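Local coordinates for YdhT protein (Bacillus subtilis, PDB 3CBW), which hydrolyses internal beta-1,4-mannosidic linkages of mannan, galactomannan and glucomannan, taking part in glucomannan degradation, at residues K136-S141 / Y204-H209. The protein carries 3 engineered substitutions. Numbering follows the deposited sequence.
Sequences KILDSS and YKKIYH. Engineered in segment 136-141: K136 (natural residue Asn), S141 (natural residue Ala).
NZ of K206 is gripped by two oxygens of segment 136-141, giving its hydrogen bonds to OG of S140 at 2.9 Å and to the carbonyl O of L138 at 3.0 Å. The lysine thus ties helix 194-214, on the outside of the TIM barrel of this family 26 glycosidase, to the turn linking helices 131-138 and 143-163. With CG anti to the backbone N (chi1 179°), its chain runs extended as far as CE, and a bend at the last torsion (chi4 82°) swings the ammonium onto the two oxygens. The bond to L138 is not aimed at a lone pair: NZ stands above the carbonyl plane, 56° out of it. S140 OG is also hydrogen-bonded to ND2 of N149 on helix 143-163, so this hydroxyl joins the lysine to a third helix. Alongside the polar end, CD2 of L138 lies 4.1 Å from CD of K206, and L148 touches the same lysine. A methionine in place of K206 would probably leave the L138 carbonyl and the S140 hydroxyl without the donor they share. The turn has its own brace, an Asx turn in which OD1 of D139 accepts from N of S141 at 2.9 Å. The engineered S141 adds a second donor from the same face of the carboxylate, its OG lying 2.6 Å from D139 OD1.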
# COMPACT_ATOMS: atom_id res chain seq x y z
N LYS A 136 -0.40 -25.69 1.31
CA LYS A 136 0.98 -26.03 1.64
C LYS A 136 1.78 -24.80 2.04
O LYS A 136 2.58 -24.84 2.98
CB LYS A 136 1.66 -26.75 0.48
CG LYS A 136 1.08 -28.13 0.21
CD LYS A 136 1.77 -28.81 -0.96
CE LYS A 136 1.28 -30.24 -1.16
NZ LYS A 136 2.02 -30.90 -2.26
N ILE A 137 1.56 -23.69 1.33
CA ILE A 137 2.24 -22.43 1.63
C ILE A 137 1.96 -21.96 3.06
O ILE A 137 2.83 -21.38 3.71
CB ILE A 137 1.84 -21.34 0.60
CG1 ILE A 137 2.37 -21.72 -0.80
CG2 ILE A 137 2.31 -19.93 1.05
CD1 ILE A 137 1.87 -20.83 -1.95
N LEU A 138 0.76 -22.23 3.55
CA LEU A 138 0.33 -21.82 4.89
C LEU A 138 0.95 -22.66 5.99
O LEU A 138 0.95 -22.25 7.16
CB LEU A 138 -1.19 -21.88 5.00
CG LEU A 138 -1.90 -20.81 4.17
CD1 LEU A 138 -3.37 -21.11 4.10
CD2 LEU A 138 -1.67 -19.44 4.78
N ASP A 139 1.48 -23.82 5.62
CA ASP A 139 1.98 -24.81 6.55
C ASP A 139 3.49 -24.65 6.63
O ASP A 139 4.20 -25.00 5.69
CB ASP A 139 1.58 -26.20 6.05
CG ASP A 139 2.11 -27.34 6.91
OD1 ASP A 139 2.93 -27.11 7.82
OD2 ASP A 139 1.69 -28.48 6.64
N SER A 140 3.97 -24.11 7.75
CA SER A 140 5.39 -23.80 7.93
C SER A 140 6.31 -25.02 7.83
O SER A 140 7.53 -24.87 7.69
CB SER A 140 5.62 -23.07 9.26
OG SER A 140 5.08 -21.76 9.21
N SER A 141 5.73 -26.22 7.89
CA SER A 141 6.50 -27.46 7.83
C SER A 141 6.76 -27.98 6.40
O SER A 141 7.51 -28.95 6.24
CB SER A 141 5.82 -28.55 8.68
OG SER A 141 4.68 -29.08 8.03
N TYR A 204 -2.94 -13.67 5.08
CA TYR A 204 -2.77 -12.32 5.57
C TYR A 204 -2.47 -12.36 7.07
O TYR A 204 -1.54 -11.70 7.55
CB TYR A 204 -4.03 -11.51 5.28
CG TYR A 204 -3.89 -10.05 5.64
CD1 TYR A 204 -3.81 -9.07 4.65
CD2 TYR A 204 -3.87 -9.66 6.97
CE1 TYR A 204 -3.70 -7.71 5.01
CE2 TYR A 204 -3.75 -8.35 7.33
CZ TYR A 204 -3.66 -7.39 6.37
OH TYR A 204 -3.59 -6.09 6.80
N LYS A 205 -3.23 -13.15 7.83
CA LYS A 205 -3.01 -13.26 9.27
C LYS A 205 -1.65 -13.88 9.59
O LYS A 205 -1.02 -13.49 10.56
CB LYS A 205 -4.13 -14.04 9.92
CG LYS A 205 -5.46 -13.35 9.88
CD LYS A 205 -6.47 -14.22 10.56
CE LYS A 205 -7.88 -13.85 10.25
NZ LYS A 205 -8.77 -14.90 10.82
N LYS A 206 -1.20 -14.82 8.77
CA LYS A 206 0.12 -15.42 8.95
C LYS A 206 1.22 -14.36 8.82
O LYS A 206 2.16 -14.30 9.61
CB LYS A 206 0.31 -16.53 7.93
CG LYS A 206 1.65 -17.23 7.96
CD LYS A 206 1.61 -18.42 7.00
CE LYS A 206 2.88 -19.20 7.02
NZ LYS A 206 2.92 -20.17 8.16
N ILE A 207 1.08 -13.49 7.82
CA ILE A 207 2.04 -12.41 7.67
C ILE A 207 1.92 -11.41 8.82
O ILE A 207 2.93 -10.95 9.35
CB ILE A 207 1.93 -11.73 6.29
CG1 ILE A 207 2.29 -12.74 5.19
CG2 ILE A 207 2.80 -10.47 6.24
CD1 ILE A 207 2.26 -12.18 3.78
N TYR A 208 0.69 -11.07 9.20
CA TYR A 208 0.48 -10.16 10.34
C TYR A 208 1.19 -10.72 11.59
O TYR A 208 1.91 -9.99 12.28
CB TYR A 208 -1.01 -9.92 10.61
CG TYR A 208 -1.21 -9.03 11.81
CD1 TYR A 208 -1.28 -7.64 11.68
CD2 TYR A 208 -1.28 -9.57 13.10
CE1 TYR A 208 -1.44 -6.82 12.79
CE2 TYR A 208 -1.42 -8.75 14.22
CZ TYR A 208 -1.51 -7.38 14.05
OH TYR A 208 -1.65 -6.55 15.15
N HIS A 209 0.98 -12.00 11.88
CA HIS A 209 1.58 -12.60 13.08
C HIS A 209 3.08 -12.74 12.97
O HIS A 209 3.78 -12.54 13.97
CB HIS A 209 0.92 -13.94 13.40
CG HIS A 209 -0.49 -13.78 13.85
ND1 HIS A 209 -1.53 -14.54 13.35
CD2 HIS A 209 -1.03 -12.93 14.74
CE1 HIS A 209 -2.65 -14.16 13.93
NE2 HIS A 209 -2.38 -13.18 14.78